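Local coordinates for phosphoglycerol transferase GacH (Streptococcus pyogenes MGAS5005, PDB 6DGM), which probably transfers glycerol phosphate onto streptococcal rhamnose polysaccharide, this chain being a manganese-binding part of the membrane protein, of the sulfatase and lipoteichoic acid synthase family, at residues K30-N35 and L318-D323; K23-I28 and S324-Y329; H233-Y238 and G274-S279. All blocks are in the same frame, centred on the assembly; numbering follows the deposited sequence.

Chemistry follows location in these three contacts. Interactions 1 and 2 are neighbours, with centres about 10 Å apart, because residues 318-323 run straight on into 324-329, and helix 11-29 leads into the loop 30-35. The first is partly buried and polar, built from a calcium ion and hydrogen bonds; the second is buried, without a hydrogen bond between its segments, its side-chain contacts apolar. Arg32 and Lys325 tie the two together by hydrogen bonds. Interaction 3 lies on the opposite side of the chain's centre, about 40 Å from interaction 1 between centres, on the flank nearer the manganese site. It too is buried, joining leucine and tyrosine side chains, with one water bridge between its segments.

Interaction 1. Residues K30-N35 and L318-D323; sequences KDRKNN and LFEHTD. With CA (calcium ion), chain E.
The Asp323 carboxylate faces two ways between calcium and Lys33. Its OD1 binds the calcium ion at 2.4 Å, and the backbone carbonyl O of Asp31 binds the same ion; three waters are also bound. Its OD2 accepts from Lys33 N at 3.1 Å, the N-H coming from well above the carboxylate plane, and also accepts a hydrogen bond from one of the calcium-bound waters. These bonds probably hold the carboxylate in a fixed rotation. Asn34 sets its amide almost perpendicular to that carboxylate, the planes 87° apart, and sends ND2 to Thr322 O at 2.8 Å in a nearly straight bond, with the acceptor in the amide plane. Asn34 N grips Asp323 O at 2.9 Å. The carbonyls so engaged lie just past the end of helix 314-321, where Asp323, with positive phi, closes a Schellman motif; this helix packs on strands 40-46 and 263-269 of the central sheet of the alkaline phosphatase-like fold. Arg32 bends at chi2 (-72°) and lays one guanidinium face over Glu320 CA, 3.5 Å from the plane and offset toward the rim. Its NH1 is hydrogen-bonded to Ser324 O, while the Glu320 carboxylate turns to His306.

Interaction 2. Residues K23-I28 and S324-Y329; sequences KLAEDI and SKVSPY
Ala25 and Val326 meet where helix 11-29 lies against the turn that leads into helix 328-339. The close part of the contact centres on the Ala25 methyl group, which points at the turn and rests on its backbone: CB is 3.8 Å from Pro328 N and 3.9 Å from Ser327 C. The small side chain allows the backbones a near approach, with the CA atoms of Ala25 and Pro328 5.1 Å apart. Val326 completes this patch with a single branch. Its CG2, placed between the backbone N and the carbonyl carbon (chi1 -63° for CG1), reaches Ala25 CB at 4.1 Å and Ile28 CG2 at 4.0 Å, so that one methyl serves two helix residues a turn apart. Ile28 and Val326 cross at about a right angle. Ala331 of helix 328-339 packs against Ala25 and Ile28, and Phe319 lies against Val326. Ser327, buried at the N-cap of helix 328-339, turns away from helix 11-29 and caps Tyr330 N.

The other side of helix 11-29 is looser and faces solvent: Lys23 and Glu26 are exposed and point away from the turn, and Asp27 is exposed too. Between the two segments, methyl groups pack on one another and on the turn's backbone without a hydrogen bond, which implies shape matching, supplemented at the helix end by one directional bond, Val326 N to Asn29 OD1.

Interaction 3. Residues H233-Y238 and G274-S279; sequences HNLTSY and GLYPDS
Leu275 sends its two methyls to different residues of helix 229-257. CD1 meets Leu235 CB at 4.0 Å, while CD2 lies 3.8 Å from Tyr238 CB, the Leu275 and Tyr238 side chains crossing at about a right angle. At the root of the leucine, its CB faces Asn234 CB at 4.1 Å. Tyr276 adds a second approach to Leu235, whose CD1 touches the phenol end obliquely, at 3.6 Å from Tyr276 OH and 3.8 Å from its CE1. Leu275 CG stands between the backbone N and the carbonyl carbon (chi1 59°), and its CD1 sits over the centre of the Tyr276 ring, 3.5 Å above the plane, so the two side chains pack together as they meet the helix.

Both residues belong to the loop between strands 263-269 and 290-297, a connection of the central sheet of the alkaline phosphatase-like fold; the same loop begins with the manganese ligands Asp270 and His271. A water bridges the two segments: it accepts from Asn234 ND2 at 3.0 Å and donates to Leu275 O at 2.9 Å.

Further out, Tyr276 N is hydrogen-bonded to Tyr85 OH, and Val58 of strand 58-60 packs on both Leu235 and Tyr276. Tyr238 is held by its OH, hydrogen-bonded to Ser48 O and Ser50 N, and by an edge-to-face stack with Trp212, which also touches Leu275.

Interaction 1. Residues K30-N35 and L318-D323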
ATOM      1  N   LYS A  30      17.253 -19.959   1.148  1.00 36.20           N
ATOM      2  CA  LYS A  30      18.692 -20.184   1.174  1.00 37.60           C
ATOM      3  C   LYS A  30      19.479 -18.894   0.991  1.00 36.71           C
ATOM      4  O   LYS A  30      20.632 -18.820   1.438  1.00 38.74           O
ATOM      5  CB  LYS A  30      19.087 -21.192   0.095  1.00 40.67           C
ATOM      6  CG  LYS A  30      18.544 -22.587   0.339  1.00 44.31           C
ATOM      7  CD  LYS A  30      18.960 -23.539  -0.778  1.00 50.11           C
ATOM      8  CE  LYS A  30      18.533 -24.965  -0.482  1.00 56.48           C
ATOM      9  NZ  LYS A  30      19.190 -25.948  -1.402  1.00 62.19           N
ATOM     10  N   ASP A  31      18.880 -17.877   0.358  1.00 35.06           N
ATOM     11  CA  ASP A  31      19.553 -16.606   0.106  1.00 36.29           C
ATOM     12  C   ASP A  31      18.859 -15.429   0.785  1.00 37.46           C
ATOM     13  O   ASP A  31      19.068 -14.282   0.386  1.00 39.28           O
ATOM     14  CB  ASP A  31      19.675 -16.345  -1.396  1.00 38.56           C
ATOM     15  CG  ASP A  31      20.590 -17.339  -2.086  1.00 47.54           C
ATOM     16  OD1 ASP A  31      21.749 -17.503  -1.645  1.00 53.01           O
ATOM     17  OD2 ASP A  31      20.144 -17.961  -3.069  1.00 51.59           O
ATOM     18  N   ARG A  32      18.029 -15.685   1.789  1.00 35.93           N
ATOM     19  CA  ARG A  32      17.401 -14.630   2.576  1.00 32.59           C
ATOM     20  C   ARG A  32      17.949 -14.745   3.993  1.00 33.06           C
ATOM     21  O   ARG A  32      17.747 -15.772   4.649  1.00 34.18           O
ATOM     22  CB  ARG A  32      15.885 -14.802   2.597  1.00 28.99           C
ATOM     23  CG  ARG A  32      15.177 -14.670   1.237  1.00 27.89           C
ATOM     24  CD  ARG A  32      15.173 -13.254   0.764  1.00 27.49           C
ATOM     25  NE  ARG A  32      14.549 -13.072  -0.551  1.00 27.67           N
ATOM     26  CZ  ARG A  32      13.293 -12.695  -0.758  1.00 26.29           C
ATOM     27  NH1 ARG A  32      12.466 -12.456   0.265  1.00 24.85           N
ATOM     28  NH2 ARG A  32      12.854 -12.535  -2.006  1.00 25.90           N
ATOM     29  N   LYS A  33      18.635 -13.700   4.464  1.00 34.80           N
ATOM     30  CA  LYS A  33      19.318 -13.782   5.752  1.00 38.23           C
ATOM     31  C   LYS A  33      18.445 -13.387   6.940  1.00 34.26           C
ATOM     32  O   LYS A  33      18.717 -13.816   8.067  1.00 35.03           O
ATOM     33  CB  LYS A  33      20.534 -12.848   5.784  1.00 47.21           C
ATOM     34  CG  LYS A  33      21.630 -13.151   4.784  1.00 56.05           C
ATOM     35  CD  LYS A  33      22.770 -12.147   4.963  1.00 62.82           C
ATOM     36  CE  LYS A  33      23.878 -12.319   3.936  1.00 68.42           C
ATOM     37  NZ  LYS A  33      24.895 -11.225   4.060  1.00 71.80           N
ATOM     38  N   ASN A  34      17.422 -12.571   6.726  1.00 28.64           N
ATOM     39  CA  ASN A  34      16.739 -11.874   7.807  1.00 27.98           C
ATOM     40  C   ASN A  34      15.362 -12.470   8.071  1.00 28.21           C
ATOM     41  O   ASN A  34      14.838 -13.269   7.289  1.00 29.28           O
ATOM     42  CB  ASN A  34      16.624 -10.380   7.481  1.00 25.47           C
ATOM     43  CG  ASN A  34      17.982  -9.711   7.351  1.00 31.06           C
ATOM     44  OD1 ASN A  34      18.936 -10.103   8.015  1.00 31.75           O
ATOM     45  ND2 ASN A  34      18.074  -8.705   6.488  1.00 35.02           N
ATOM     46  N   ASN A  35      14.793 -12.066   9.206  1.00 28.23           N
ATOM     47  CA  ASN A  35      13.459 -12.461   9.632  1.00 26.66           C
ATOM     48  C   ASN A  35      12.563 -11.234   9.638  1.00 23.52           C
ATOM     49  O   ASN A  35      12.921 -10.205  10.217  1.00 22.46           O
ATOM     50  CB  ASN A  35      13.488 -13.003  11.059  1.00 30.26           C
ATOM     51  CG  ASN A  35      14.463 -14.137  11.227  1.00 33.58           C
ATOM     52  OD1 ASN A  35      14.451 -15.097  10.464  1.00 32.54           O
ATOM     53  ND2 ASN A  35      15.329 -14.027  12.231  1.00 36.75           N
ATOM     54  N   LEU A 318       8.477  -6.027   0.079  1.00 18.57           N
ATOM     55  CA  LEU A 318       9.047  -5.723   1.388  1.00 20.01           C
ATOM     56  C   LEU A 318       9.957  -6.848   1.857  1.00 20.64           C
ATOM     57  O   LEU A 318      11.052  -6.603   2.382  1.00 20.75           O
ATOM     58  CB  LEU A 318       7.914  -5.489   2.395  1.00 20.09           C
ATOM     59  CG  LEU A 318       8.285  -5.501   3.880  1.00 21.72           C
ATOM     60  CD1 LEU A 318       8.992  -4.198   4.220  1.00 20.70           C
ATOM     61  CD2 LEU A 318       7.081  -5.713   4.767  1.00 23.67           C
ATOM     62  N   PHE A 319       9.504  -8.092   1.712  1.00 19.70           N
ATOM     63  CA  PHE A 319      10.364  -9.218   2.061  1.00 19.37           C
ATOM     64  C   PHE A 319      11.653  -9.190   1.251  1.00 20.32           C
ATOM     65  O   PHE A 319      12.740  -9.438   1.788  1.00 21.14           O
ATOM     66  CB  PHE A 319       9.635 -10.540   1.829  1.00 20.97           C
ATOM     67  CG  PHE A 319       8.746 -10.973   2.974  1.00 23.72           C
ATOM     68  CD1 PHE A 319       7.498 -10.408   3.162  1.00 26.22           C
ATOM     69  CD2 PHE A 319       9.158 -11.965   3.846  1.00 23.70           C
ATOM     70  CE1 PHE A 319       6.681 -10.825   4.210  1.00 27.58           C
ATOM     71  CE2 PHE A 319       8.360 -12.372   4.892  1.00 24.86           C
ATOM     72  CZ  PHE A 319       7.123 -11.808   5.084  1.00 26.85           C
ATOM     73  N   GLU A 320      11.556  -8.903  -0.051  1.00 20.84           N
ATOM     74  CA  GLU A 320      12.761  -8.867  -0.872  1.00 22.16           C
ATOM     75  C   GLU A 320      13.681  -7.730  -0.440  1.00 22.19           C
ATOM     76  O   GLU A 320      14.902  -7.912  -0.317  1.00 23.06           O
ATOM     77  CB  GLU A 320      12.392  -8.717  -2.344  1.00 23.05           C
ATOM     78  CG  GLU A 320      13.592  -8.786  -3.259  1.00 24.60           C
ATOM     79  CD  GLU A 320      13.274  -8.367  -4.667  1.00 26.50           C
ATOM     80  OE1 GLU A 320      12.526  -7.368  -4.849  1.00 26.68           O
ATOM     81  OE2 GLU A 320      13.770  -9.033  -5.589  1.00 28.41           O
ATOM     82  N   HIS A 321      13.115  -6.540  -0.222  1.00 20.55           N
ATOM     83  CA  HIS A 321      13.934  -5.381   0.117  1.00 21.55           C
ATOM     84  C   HIS A 321      14.686  -5.606   1.422  1.00 22.25           C
ATOM     85  O   HIS A 321      15.864  -5.254   1.537  1.00 24.02           O
ATOM     86  CB  HIS A 321      13.066  -4.112   0.200  1.00 20.26           C
ATOM     87  CG  HIS A 321      13.848  -2.882   0.514  1.00 21.42           C
ATOM     88  ND1 HIS A 321      14.583  -2.212  -0.439  1.00 21.84           N
ATOM     89  CD2 HIS A 321      14.053  -2.229   1.681  1.00 21.44           C
ATOM     90  CE1 HIS A 321      15.209  -1.193   0.129  1.00 22.28           C
ATOM     91  NE2 HIS A 321      14.898  -1.177   1.413  1.00 21.49           N
ATOM     92  N   THR A 322      14.025  -6.201   2.411  1.00 22.15           N
ATOM     93  CA  THR A 322      14.632  -6.469   3.698  1.00 23.62           C
ATOM     94  C   THR A 322      15.361  -7.808   3.758  1.00 25.41           C
ATOM     95  O   THR A 322      15.873  -8.155   4.826  1.00 27.23           O
ATOM     96  CB  THR A 322      13.579  -6.435   4.806  1.00 22.82           C
ATOM     97  OG1 THR A 322      12.611  -7.468   4.601  1.00 22.48           O
ATOM     98  CG2 THR A 322      12.896  -5.080   4.841  1.00 22.82           C
ATOM     99  N   ASP A 323      15.407  -8.564   2.658  1.00 25.11           N
ATOM    100  CA  ASP A 323      16.092  -9.867   2.606  1.00 24.46           C
ATOM    101  C   ASP A 323      15.546 -10.839   3.653  1.00 24.46           C
ATOM    102  O   ASP A 323      16.293 -11.590   4.288  1.00 26.29           O
ATOM    103  CB  ASP A 323      17.611  -9.706   2.728  1.00 25.98           C
ATOM    104  CG  ASP A 323      18.372 -10.838   2.074  1.00 29.08           C
ATOM    105  OD1 ASP A 323      17.976 -11.248   0.961  1.00 29.31           O
ATOM    106  OD2 ASP A 323      19.370 -11.295   2.664  1.00 32.06           O
TER
HETATM  107 CA    CA E 903      19.856 -12.118  -0.281  1.00 44.06          CA
HETATM  108  O   HOH W   1      21.443 -12.812   1.471  1.00 43.61           O
HETATM  109  O   HOH W   2      17.955 -13.125  -1.895  1.00 48.83           O
HETATM  110  O   HOH W   3      21.857 -12.849  -1.987  1.00 48.27           O

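Interaction 2. Residues K23-I28 and S324-Y329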
ATOM      1  N   LYS A  23       8.519 -25.835  -1.846  1.00 30.95           N
ATOM      2  CA  LYS A  23       9.885 -26.009  -2.319  1.00 32.68           C
ATOM      3  C   LYS A  23      10.490 -24.675  -2.747  1.00 30.43           C
ATOM      4  O   LYS A  23      11.674 -24.416  -2.492  1.00 31.97           O
ATOM      5  CB  LYS A  23       9.938 -27.008  -3.468  1.00 39.56           C
ATOM      6  CG  LYS A  23      11.363 -27.339  -3.856  1.00 50.38           C
ATOM      7  CD  LYS A  23      11.455 -28.559  -4.749  1.00 60.28           C
ATOM      8  CE  LYS A  23      12.913 -28.909  -5.029  1.00 67.26           C
ATOM      9  NZ  LYS A  23      13.044 -30.137  -5.873  1.00 72.37           N
ATOM     10  N   LEU A  24       9.697 -23.817  -3.399  1.00 28.89           N
ATOM     11  CA  LEU A  24      10.245 -22.537  -3.837  1.00 28.25           C
ATOM     12  C   LEU A  24      10.626 -21.675  -2.636  1.00 28.46           C
ATOM     13  O   LEU A  24      11.673 -21.022  -2.644  1.00 30.16           O
ATOM     14  CB  LEU A  24       9.261 -21.806  -4.747  1.00 27.97           C
ATOM     15  CG  LEU A  24       9.800 -20.486  -5.304  1.00 30.05           C
ATOM     16  CD1 LEU A  24      10.975 -20.728  -6.222  1.00 33.46           C
ATOM     17  CD2 LEU A  24       8.717 -19.726  -6.034  1.00 29.69           C
ATOM     18  N   ALA A  25       9.813 -21.696  -1.580  1.00 26.66           N
ATOM     19  CA  ALA A  25      10.167 -20.966  -0.368  1.00 26.52           C
ATOM     20  C   ALA A  25      11.496 -21.448   0.204  1.00 28.75           C
ATOM     21  O   ALA A  25      12.332 -20.641   0.634  1.00 29.39           O
ATOM     22  CB  ALA A  25       9.051 -21.117   0.665  1.00 26.04           C
ATOM     23  N   GLU A  26      11.708 -22.767   0.231  1.00 28.84           N
ATOM     24  CA  GLU A  26      12.989 -23.300   0.680  1.00 32.54           C
ATOM     25  C   GLU A  26      14.123 -22.808  -0.210  1.00 31.87           C
ATOM     26  O   GLU A  26      15.181 -22.415   0.287  1.00 32.75           O
ATOM     27  CB  GLU A  26      12.913 -24.825   0.711  1.00 39.28           C
ATOM     28  CG  GLU A  26      11.931 -25.337   1.761  1.00 47.05           C
ATOM     29  CD  GLU A  26      11.581 -26.806   1.595  1.00 54.42           C
ATOM     30  OE1 GLU A  26      12.313 -27.522   0.879  1.00 58.33           O
ATOM     31  OE2 GLU A  26      10.566 -27.237   2.183  1.00 55.45           O
ATOM     32  N   ASP A  27      13.919 -22.802  -1.527  1.00 31.82           N
ATOM     33  CA  ASP A  27      14.966 -22.332  -2.427  1.00 33.04           C
ATOM     34  C   ASP A  27      15.260 -20.855  -2.195  1.00 30.58           C
ATOM     35  O   ASP A  27      16.423 -20.445  -2.102  1.00 31.76           O
ATOM     36  CB  ASP A  27      14.566 -22.581  -3.884  1.00 38.32           C
ATOM     37  CG  ASP A  27      14.480 -24.069  -4.231  1.00 47.08           C
ATOM     38  OD1 ASP A  27      15.149 -24.892  -3.571  1.00 52.09           O
ATOM     39  OD2 ASP A  27      13.739 -24.410  -5.179  1.00 50.26           O
ATOM     40  N   ILE A  28      14.211 -20.036  -2.078  1.00 28.71           N
ATOM     41  CA  ILE A  28      14.411 -18.607  -1.852  1.00 28.84           C
ATOM     42  C   ILE A  28      15.124 -18.366  -0.530  1.00 29.17           C
ATOM     43  O   ILE A  28      16.029 -17.529  -0.437  1.00 29.68           O
ATOM     44  CB  ILE A  28      13.064 -17.859  -1.894  1.00 27.64           C
ATOM     45  CG1 ILE A  28      12.480 -17.865  -3.301  1.00 28.56           C
ATOM     46  CG2 ILE A  28      13.236 -16.400  -1.379  1.00 26.44           C
ATOM     47  CD1 ILE A  28      11.023 -17.430  -3.364  1.00 27.32           C
ATOM     48  N   SER A 324      14.224 -10.835   3.825  1.00 22.60           N
ATOM     49  CA  SER A 324      13.562 -11.664   4.824  1.00 22.36           C
ATOM     50  C   SER A 324      13.063 -12.977   4.229  1.00 22.52           C
ATOM     51  O   SER A 324      12.607 -13.025   3.084  1.00 22.87           O
ATOM     52  CB  SER A 324      12.378 -10.905   5.432  1.00 22.28           C
ATOM     53  OG  SER A 324      12.859  -9.794   6.160  1.00 23.77           O
ATOM     54  N   LYS A 325      13.151 -14.038   5.025  1.00 22.89           N
ATOM     55  CA  LYS A 325      12.678 -15.346   4.615  1.00 24.17           C
ATOM     56  C   LYS A 325      11.166 -15.344   4.416  1.00 23.27           C
ATOM     57  O   LYS A 325      10.419 -14.662   5.125  1.00 22.92           O
ATOM     58  CB  LYS A 325      13.076 -16.374   5.667  1.00 26.58           C
ATOM     59  CG  LYS A 325      14.577 -16.570   5.778  1.00 29.44           C
ATOM     60  CD  LYS A 325      14.915 -17.459   6.970  1.00 33.83           C
ATOM     61  CE  LYS A 325      16.414 -17.439   7.288  1.00 37.78           C
ATOM     62  NZ  LYS A 325      17.213 -18.012   6.185  1.00 38.88           N
ATOM     63  N   VAL A 326      10.718 -16.156   3.454  1.00 23.22           N
ATOM     64  CA  VAL A 326       9.329 -16.156   3.013  1.00 22.78           C
ATOM     65  C   VAL A 326       8.615 -17.424   3.454  1.00 22.67           C
ATOM     66  O   VAL A 326       9.229 -18.476   3.668  1.00 23.90           O
ATOM     67  CB  VAL A 326       9.195 -15.962   1.482  1.00 23.16           C
ATOM     68  CG1 VAL A 326       9.739 -14.612   1.066  1.00 23.70           C
ATOM     69  CG2 VAL A 326       9.891 -17.088   0.720  1.00 23.27           C
ATOM     70  N   SER A 327       7.302 -17.315   3.580  1.00 21.63           N
ATOM     71  CA  SER A 327       6.429 -18.476   3.590  1.00 22.62           C
ATOM     72  C   SER A 327       6.168 -18.926   2.155  1.00 23.06           C
ATOM     73  O   SER A 327       6.429 -18.184   1.197  1.00 23.77           O
ATOM     74  CB  SER A 327       5.087 -18.092   4.202  1.00 22.69           C
ATOM     75  OG  SER A 327       4.518 -17.023   3.444  1.00 21.71           O
ATOM     76  N   PRO A 328       5.640 -20.131   1.973  1.00 23.41           N
ATOM     77  CA  PRO A 328       5.205 -20.534   0.627  1.00 22.72           C
ATOM     78  C   PRO A 328       4.266 -19.528  -0.014  1.00 22.16           C
ATOM     79  O   PRO A 328       4.413 -19.212  -1.202  1.00 23.73           O
ATOM     80  CB  PRO A 328       4.534 -21.888   0.886  1.00 22.95           C
ATOM     81  CG  PRO A 328       5.292 -22.451   2.108  1.00 25.30           C
ATOM     82  CD  PRO A 328       5.502 -21.222   2.962  1.00 25.30           C
ATOM     83  N   TYR A 329       3.306 -19.001   0.754  1.00 20.84           N
ATOM     84  CA  TYR A 329       2.432 -17.938   0.257  1.00 20.11           C
ATOM     85  C   TYR A 329       3.237 -16.763  -0.297  1.00 20.16           C
ATOM     86  O   TYR A 329       2.995 -16.313  -1.416  1.00 20.25           O
ATOM     87  CB  TYR A 329       1.508 -17.479   1.395  1.00 19.56           C
ATOM     88  CG  TYR A 329       0.473 -16.412   1.042  1.00 19.21           C
ATOM     89  CD1 TYR A 329      -0.377 -16.568  -0.047  1.00 19.96           C
ATOM     90  CD2 TYR A 329       0.314 -15.276   1.833  1.00 18.28           C
ATOM     91  CE1 TYR A 329      -1.331 -15.601  -0.356  1.00 19.82           C
ATOM     92  CE2 TYR A 329      -0.647 -14.307   1.541  1.00 18.23           C
ATOM     93  CZ  TYR A 329      -1.460 -14.479   0.450  1.00 19.52           C
ATOM     94  OH  TYR A 329      -2.420 -13.536   0.161  1.00 19.89           O
TER

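Interaction 3. Residues H233-Y238 and G274-S279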
ATOM      1  N   HIS A 233      -7.249  25.948  -9.946  1.00 19.02           N
ATOM      2  CA  HIS A 233      -7.177  26.302  -8.530  1.00 18.54           C
ATOM      3  C   HIS A 233      -7.023  25.059  -7.669  1.00 17.61           C
ATOM      4  O   HIS A 233      -6.217  25.041  -6.730  1.00 17.77           O
ATOM      5  CB  HIS A 233      -8.432  27.079  -8.126  1.00 19.62           C
ATOM      6  CG  HIS A 233      -8.356  27.664  -6.751  1.00 25.40           C
ATOM      7  ND1 HIS A 233      -7.401  28.586  -6.394  1.00 31.03           N
ATOM      8  CD2 HIS A 233      -9.095  27.438  -5.638  1.00 26.36           C
ATOM      9  CE1 HIS A 233      -7.560  28.917  -5.126  1.00 27.93           C
ATOM     10  NE2 HIS A 233      -8.586  28.242  -4.644  1.00 26.96           N
ATOM     11  N   ASN A 234      -7.798  24.011  -7.962  1.00 16.96           N
ATOM     12  CA  ASN A 234      -7.644  22.761  -7.232  1.00 17.35           C
ATOM     13  C   ASN A 234      -6.236  22.194  -7.387  1.00 17.16           C
ATOM     14  O   ASN A 234      -5.629  21.744  -6.410  1.00 17.27           O
ATOM     15  CB  ASN A 234      -8.668  21.744  -7.724  1.00 18.85           C
ATOM     16  CG  ASN A 234     -10.020  21.922  -7.078  1.00 21.13           C
ATOM     17  OD1 ASN A 234     -10.127  22.403  -5.962  1.00 23.14           O
ATOM     18  ND2 ASN A 234     -11.064  21.537  -7.790  1.00 21.11           N
ATOM     19  N   LEU A 235      -5.705  22.202  -8.609  1.00 16.37           N
ATOM     20  CA  LEU A 235      -4.367  21.677  -8.825  1.00 15.61           C
ATOM     21  C   LEU A 235      -3.338  22.484  -8.050  1.00 15.84           C
ATOM     22  O   LEU A 235      -2.410  21.917  -7.457  1.00 16.81           O
ATOM     23  CB  LEU A 235      -4.030  21.676 -10.313  1.00 16.87           C
ATOM     24  CG  LEU A 235      -2.613  21.206 -10.685  1.00 20.89           C
ATOM     25  CD1 LEU A 235      -2.325  19.769 -10.237  1.00 20.74           C
ATOM     26  CD2 LEU A 235      -2.387  21.360 -12.197  1.00 24.43           C
ATOM     27  N   THR A 236      -3.482  23.817  -8.051  1.00 15.91           N
ATOM     28  CA  THR A 236      -2.555  24.666  -7.309  1.00 16.78           C
ATOM     29  C   THR A 236      -2.634  24.389  -5.815  1.00 16.44           C
ATOM     30  O   THR A 236      -1.603  24.245  -5.151  1.00 16.30           O
ATOM     31  CB  THR A 236      -2.849  26.133  -7.622  1.00 18.70           C
ATOM     32  OG1 THR A 236      -2.513  26.390  -8.988  1.00 19.69           O
ATOM     33  CG2 THR A 236      -2.051  27.085  -6.700  1.00 19.52           C
ATOM     34  N   SER A 237      -3.854  24.327  -5.263  1.00 16.51           N
ATOM     35  CA  SER A 237      -4.008  24.043  -3.840  1.00 17.74           C
ATOM     36  C   SER A 237      -3.427  22.678  -3.485  1.00 17.59           C
ATOM     37  O   SER A 237      -2.766  22.521  -2.450  1.00 17.40           O
ATOM     38  CB  SER A 237      -5.496  24.051  -3.465  1.00 18.23           C
ATOM     39  OG  SER A 237      -6.102  25.288  -3.795  1.00 19.30           O
ATOM     40  N   TYR A 238      -3.706  21.672  -4.314  1.00 17.15           N
ATOM     41  CA  TYR A 238      -3.161  20.336  -4.095  1.00 15.73           C
ATOM     42  C   TYR A 238      -1.637  20.339  -4.144  1.00 15.40           C
ATOM     43  O   TYR A 238      -0.982  19.701  -3.308  1.00 15.18           O
ATOM     44  CB  TYR A 238      -3.728  19.399  -5.159  1.00 15.59           C
ATOM     45  CG  TYR A 238      -3.072  18.042  -5.215  1.00 15.89           C
ATOM     46  CD1 TYR A 238      -3.418  17.063  -4.306  1.00 14.47           C
ATOM     47  CD2 TYR A 238      -2.117  17.754  -6.186  1.00 16.71           C
ATOM     48  CE1 TYR A 238      -2.807  15.813  -4.359  1.00 14.71           C
ATOM     49  CE2 TYR A 238      -1.518  16.515  -6.256  1.00 15.86           C
ATOM     50  CZ  TYR A 238      -1.862  15.554  -5.328  1.00 15.52           C
ATOM     51  OH  TYR A 238      -1.260  14.311  -5.395  1.00 16.73           O
ATOM     52  N   GLY A 274      -8.823  13.473  -7.490  1.00 16.43           N
ATOM     53  CA  GLY A 274      -9.863  13.571  -8.491  1.00 20.03           C
ATOM     54  C   GLY A 274     -10.085  15.011  -8.901  1.00 22.72           C
ATOM     55  O   GLY A 274     -11.157  15.588  -8.659  1.00 27.26           O
ATOM     56  N   LEU A 275      -9.053  15.625  -9.468  1.00 19.61           N
ATOM     57  CA  LEU A 275      -9.171  17.000  -9.917  1.00 19.26           C
ATOM     58  C   LEU A 275      -8.835  17.213 -11.379  1.00 19.91           C
ATOM     59  O   LEU A 275      -9.091  18.310 -11.887  1.00 21.98           O
ATOM     60  CB  LEU A 275      -8.289  17.938  -9.074  1.00 19.06           C
ATOM     61  CG  LEU A 275      -6.780  17.645  -9.047  1.00 20.93           C
ATOM     62  CD1 LEU A 275      -6.043  18.210 -10.243  1.00 23.03           C
ATOM     63  CD2 LEU A 275      -6.188  18.174  -7.740  1.00 19.96           C
ATOM     64  N   TYR A 276      -8.290  16.197 -12.072  1.00 19.44           N
ATOM     65  CA  TYR A 276      -7.882  16.390 -13.452  1.00 20.12           C
ATOM     66  C   TYR A 276      -8.998  15.960 -14.399  1.00 21.62           C
ATOM     67  O   TYR A 276      -9.620  14.916 -14.188  1.00 23.19           O
ATOM     68  CB  TYR A 276      -6.677  15.510 -13.770  1.00 19.74           C
ATOM     69  CG  TYR A 276      -5.442  15.692 -12.923  1.00 18.94           C
ATOM     70  CD1 TYR A 276      -4.548  16.722 -13.196  1.00 19.16           C
ATOM     71  CD2 TYR A 276      -5.141  14.819 -11.881  1.00 18.69           C
ATOM     72  CE1 TYR A 276      -3.404  16.889 -12.458  1.00 18.43           C
ATOM     73  CE2 TYR A 276      -3.985  14.978 -11.120  1.00 18.77           C
ATOM     74  CZ  TYR A 276      -3.120  16.026 -11.412  1.00 18.81           C
ATOM     75  OH  TYR A 276      -1.959  16.178 -10.672  1.00 18.37           O
ATOM     76  N   PRO A 277      -9.242  16.723 -15.460  1.00 21.64           N
ATOM     77  CA  PRO A 277     -10.057  16.204 -16.563  1.00 23.47           C
ATOM     78  C   PRO A 277      -9.269  15.175 -17.356  1.00 23.27           C
ATOM     79  O   PRO A 277      -8.036  15.158 -17.344  1.00 22.91           O
ATOM     80  CB  PRO A 277     -10.349  17.451 -17.404  1.00 26.28           C
ATOM     81  CG  PRO A 277      -9.167  18.319 -17.174  1.00 24.83           C
ATOM     82  CD  PRO A 277      -8.708  18.065 -15.745  1.00 21.45           C
ATOM     83  N   ASP A 278      -9.993  14.293 -18.052  1.00 24.19           N
ATOM     84  CA  ASP A 278      -9.319  13.262 -18.835  1.00 25.40           C
ATOM     85  C   ASP A 278      -8.359  13.866 -19.854  1.00 25.53           C
ATOM     86  O   ASP A 278      -7.335  13.253 -20.180  1.00 26.81           O
ATOM     87  CB  ASP A 278     -10.326  12.357 -19.539  1.00 27.82           C
ATOM     88  CG  ASP A 278     -10.904  11.282 -18.623  1.00 29.99           C
ATOM     89  OD1 ASP A 278     -10.449  11.133 -17.472  1.00 29.39           O
ATOM     90  OD2 ASP A 278     -11.836  10.586 -19.087  1.00 32.86           O
ATOM     91  N   SER A 279      -8.666  15.058 -20.364  1.00 24.93           N
ATOM     92  CA  SER A 279      -7.795  15.687 -21.347  1.00 25.48           C
ATOM     93  C   SER A 279      -6.386  15.906 -20.800  1.00 25.35           C
ATOM     94  O   SER A 279      -5.429  15.973 -21.580  1.00 27.18           O
ATOM     95  CB  SER A 279      -8.389  17.032 -21.747  1.00 26.08           C
ATOM     96  OG  SER A 279      -8.306  17.922 -20.656  1.00 24.70           O
TER
HETATM   97  O   HOH W   4     -10.942  20.027 -10.380  1.00 19.01           O